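Local atomic coordinates of alpha,alpha-trehalose-phosphate synthase (UDP-forming) (Burkholderia xenovorans, PDB entry 5HXA), a protein that belongs to glycosyltransferase family 20, whose members are enzymes built on the two-domain GT-B fold. Residues M185-V190 against Y223-K228. Residues are numbered along the deposited sequence; the frame is centred on the assembly and turned at random.
Sequences MCSYDV and YNRFLK
Arg-225 reaches across to the turn that follows helix 178-185 and meets it with NE and NH2. Arg-225 NE makes a weak, bent hydrogen bond to Cys-186 O (3.2 Å), while its NH2 forms a long salt bridge with Asp-189 OD1 (3.4 Å). That oxygen lies at the guanidinium edge, yet carboxylate and guanidinium planes are 52° apart; the bend at chi3 (56°) swings the guanidinium along the loop, so NH2 reaches Asp-189. The carboxylate's other oxygen, OD2, is taken by Arg-150, so Asp-189 probably eases the closeness of two arginines. Water extends the network: NE shares its one N-H between Cys-186 O and a water bonded to Tyr-188 O, and another joins Asp-189 OD1 to Phe-226 O.

On the apolar side, small Cys-186 fits between larger groups. Its SG meets the Tyr-223 ring at the edge, 3.6 Å from CD2, and its CB packs on Leu-227 CD2 (4.0 Å), with Phe-202 and Ile-206 of helix 196-208 adding cover.

The backbones join where Lys-228 N donates a nearly straight hydrogen bond to Asp-189 O (2.9 Å, 166°). Val-190 and Lys-228 thus begin the parallel pairing of strands 190-193 and 225-231, within the mixed sheet of a Rossmann-like GT-B domain.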
ATOM      1  N   MET A 185     -11.077  13.509 -13.907  1.00 18.70           N
ATOM      2  CA  MET A 185     -10.067  14.499 -13.531  1.00 16.78           C
ATOM      3  C   MET A 185      -9.469  15.206 -14.749  1.00 20.31           C
ATOM      4  O   MET A 185      -9.019  16.350 -14.637  1.00 19.32           O
ATOM      5  CB  MET A 185      -8.951  13.845 -12.718  1.00 19.04           C
ATOM      6  CG  MET A 185      -9.358  13.480 -11.277  1.00 18.90           C
ATOM      7  SD  MET A 185      -8.089  12.497 -10.460  1.00 19.62           S
ATOM      8  CE  MET A 185      -6.875  13.753 -10.006  1.00 15.30           C
ATOM      9  N   CYS A 186      -9.429  14.546 -15.908  1.00 18.73           N
ATOM     10  CA  CYS A 186      -8.842  15.181 -17.085  1.00 19.72           C
ATOM     11  C   CYS A 186      -9.778  16.184 -17.759  1.00 20.54           C
ATOM     12  O   CYS A 186      -9.408  16.758 -18.797  1.00 18.21           O
ATOM     13  CB  CYS A 186      -8.384  14.105 -18.074  1.00 21.13           C
ATOM     14  SG  CYS A 186      -6.978  13.118 -17.414  1.00 20.96           S
ATOM     15  N   SER A 187     -10.972  16.419 -17.198  1.00 18.42           N
ATOM     16  CA  SER A 187     -11.771  17.574 -17.601  1.00 21.56           C
ATOM     17  C   SER A 187     -11.214  18.880 -17.056  1.00 20.58           C
ATOM     18  O   SER A 187     -11.593  19.949 -17.550  1.00 21.74           O
ATOM     19  CB  SER A 187     -13.224  17.409 -17.142  1.00 22.25           C
ATOM     20  OG  SER A 187     -13.866  16.410 -17.915  1.00 21.65           O
ATOM     21  N   TYR A 188     -10.356  18.819 -16.037  1.00 17.31           N
ATOM     22  CA  TYR A 188      -9.625  19.993 -15.581  1.00 16.92           C
ATOM     23  C   TYR A 188      -8.583  20.414 -16.615  1.00 22.94           C
ATOM     24  O   TYR A 188      -7.940  19.572 -17.250  1.00 18.84           O
ATOM     25  CB  TYR A 188      -8.923  19.702 -14.242  1.00 15.93           C
ATOM     26  CG  TYR A 188      -9.864  19.607 -13.042  1.00 19.35           C
ATOM     27  CD1 TYR A 188     -10.401  20.758 -12.468  1.00 23.32           C
ATOM     28  CD2 TYR A 188     -10.181  18.373 -12.470  1.00 15.97           C
ATOM     29  CE1 TYR A 188     -11.260  20.687 -11.368  1.00 21.94           C
ATOM     30  CE2 TYR A 188     -11.041  18.285 -11.367  1.00 17.57           C
ATOM     31  CZ  TYR A 188     -11.580  19.444 -10.834  1.00 19.05           C
ATOM     32  OH  TYR A 188     -12.431  19.367  -9.758  1.00 20.74           O
ATOM     33  N   ASP A 189      -8.401  21.734 -16.761  1.00 17.79           N
ATOM     34  CA  ASP A 189      -7.341  22.268 -17.614  1.00 17.54           C
ATOM     35  C   ASP A 189      -5.974  22.214 -16.943  1.00 23.67           C
ATOM     36  O   ASP A 189      -4.959  22.087 -17.633  1.00 18.78           O
ATOM     37  CB  ASP A 189      -7.636  23.717 -18.001  1.00 18.02           C
ATOM     38  CG  ASP A 189      -8.871  23.847 -18.856  1.00 26.25           C
ATOM     39  OD1 ASP A 189      -8.872  23.302 -19.984  1.00 27.25           O
ATOM     40  OD2 ASP A 189      -9.837  24.494 -18.400  1.00 21.45           O
ATOM     41  N   VAL A 190      -5.926  22.355 -15.621  1.00 19.94           N
ATOM     42  CA  VAL A 190      -4.689  22.317 -14.848  1.00 18.05           C
ATOM     43  C   VAL A 190      -4.930  21.420 -13.639  1.00 19.96           C
ATOM     44  O   VAL A 190      -5.948  21.561 -12.949  1.00 19.70           O
ATOM     45  CB  VAL A 190      -4.248  23.727 -14.395  1.00 20.57           C
ATOM     46  CG1 VAL A 190      -2.935  23.663 -13.574  1.00 17.73           C
ATOM     47  CG2 VAL A 190      -4.108  24.679 -15.595  1.00 23.53           C
ATOM     48  N   TYR A 223      -7.858  11.208 -22.826  1.00 17.46           N
ATOM     49  CA  TYR A 223      -9.319  11.239 -22.925  1.00 19.64           C
ATOM     50  C   TYR A 223      -9.789  12.385 -23.820  1.00 23.65           C
ATOM     51  O   TYR A 223     -10.737  13.112 -23.494  1.00 20.29           O
ATOM     52  CB  TYR A 223      -9.965  11.333 -21.537  1.00 24.64           C
ATOM     53  CG  TYR A 223      -9.405  10.351 -20.521  1.00 24.36           C
ATOM     54  CD1 TYR A 223      -9.864   9.040 -20.464  1.00 21.02           C
ATOM     55  CD2 TYR A 223      -8.419  10.740 -19.624  1.00 22.55           C
ATOM     56  CE1 TYR A 223      -9.345   8.140 -19.526  1.00 22.16           C
ATOM     57  CE2 TYR A 223      -7.898   9.851 -18.688  1.00 20.60           C
ATOM     58  CZ  TYR A 223      -8.369   8.552 -18.649  1.00 23.90           C
ATOM     59  OH  TYR A 223      -7.861   7.663 -17.725  1.00 22.77           O
ATOM     60  N   ASN A 224      -9.090  12.572 -24.947  1.00 18.95           N
ATOM     61  CA  ASN A 224      -9.450  13.553 -25.970  1.00 18.37           C
ATOM     62  C   ASN A 224      -9.324  14.996 -25.478  1.00 18.41           C
ATOM     63  O   ASN A 224      -9.984  15.899 -26.015  1.00 19.12           O
ATOM     64  CB  ASN A 224     -10.868  13.294 -26.496  1.00 24.58           C
ATOM     65  CG  ASN A 224     -11.136  13.953 -27.842  1.00 32.77           C
ATOM     66  OD1 ASN A 224     -10.211  14.340 -28.572  1.00 30.79           O
ATOM     67  ND2 ASN A 224     -12.421  14.083 -28.179  1.00 29.32           N
ATOM     68  N   ARG A 225      -8.480  15.241 -24.479  1.00 17.75           N
ATOM     69  CA  ARG A 225      -8.260  16.586 -23.953  1.00 20.81           C
ATOM     70  C   ARG A 225      -6.780  16.779 -23.651  1.00 18.57           C
ATOM     71  O   ARG A 225      -6.067  15.824 -23.330  1.00 19.83           O
ATOM     72  CB  ARG A 225      -9.075  16.845 -22.657  1.00 21.41           C
ATOM     73  CG  ARG A 225     -10.599  16.796 -22.798  1.00 23.47           C
ATOM     74  CD  ARG A 225     -11.302  17.192 -21.475  1.00 23.05           C
ATOM     75  NE  ARG A 225     -10.861  18.516 -21.013  1.00 23.46           N
ATOM     76  CZ  ARG A 225     -11.488  19.664 -21.268  1.00 28.36           C
ATOM     77  NH1 ARG A 225     -12.615  19.680 -21.970  1.00 25.44           N
ATOM     78  NH2 ARG A 225     -10.982  20.811 -20.817  1.00 22.27           N
ATOM     79  N   PHE A 226      -6.325  18.027 -23.749  1.00 22.24           N
ATOM     80  CA  PHE A 226      -5.017  18.417 -23.239  1.00 18.76           C
ATOM     81  C   PHE A 226      -5.192  19.113 -21.893  1.00 23.03           C
ATOM     82  O   PHE A 226      -6.190  19.798 -21.656  1.00 22.46           O
ATOM     83  CB  PHE A 226      -4.283  19.346 -24.218  1.00 18.63           C
ATOM     84  CG  PHE A 226      -3.480  18.615 -25.277  1.00 23.80           C
ATOM     85  CD1 PHE A 226      -4.106  18.078 -26.393  1.00 18.55           C
ATOM     86  CD2 PHE A 226      -2.104  18.458 -25.146  1.00 23.11           C
ATOM     87  CE1 PHE A 226      -3.376  17.393 -27.375  1.00 22.37           C
ATOM     88  CE2 PHE A 226      -1.365  17.771 -26.121  1.00 22.22           C
ATOM     89  CZ  PHE A 226      -2.001  17.247 -27.239  1.00 20.47           C
ATOM     90  N   LEU A 227      -4.213  18.929 -21.012  1.00 18.61           N
ATOM     91  CA  LEU A 227      -4.220  19.578 -19.705  1.00 18.19           C
ATOM     92  C   LEU A 227      -2.781  19.691 -19.228  1.00 20.94           C
ATOM     93  O   LEU A 227      -1.903  18.941 -19.667  1.00 20.90           O
ATOM     94  CB  LEU A 227      -5.062  18.802 -18.676  1.00 17.88           C
ATOM     95  CG  LEU A 227      -4.678  17.354 -18.352  1.00 19.02           C
ATOM     96  CD1 LEU A 227      -5.090  16.988 -16.930  1.00 19.57           C
ATOM     97  CD2 LEU A 227      -5.304  16.349 -19.338  1.00 20.40           C
ATOM     98  N   LYS A 228      -2.547  20.637 -18.319  1.00 19.73           N
ATOM     99  CA  LYS A 228      -1.246  20.787 -17.676  1.00 22.14           C
ATOM    100  C   LYS A 228      -1.289  20.109 -16.314  1.00 24.97           C
ATOM    101  O   LYS A 228      -2.247  20.294 -15.556  1.00 21.74           O
ATOM    102  CB  LYS A 228      -0.857  22.262 -17.520  1.00 24.14           C
ATOM    103  CG  LYS A 228       0.567  22.453 -16.973  1.00 27.69           C
ATOM    104  CD  LYS A 228       1.013  23.890 -17.085  1.00 42.25           C
ATOM    105  CE  LYS A 228       2.421  24.089 -16.535  1.00 44.50           C
ATOM    106  NZ  LYS A 228       3.432  23.329 -17.307  1.00 48.01           N
TER
HETATM  107  O   HOH W   1      -8.465  19.568 -19.939  1.00 19.17           O
HETATM  108  O   HOH W   2      -6.758  22.531 -21.524  1.00 17.75           O
HETATM  109  O   HOH W   3     -10.634  23.664 -21.913  1.00 30.07           O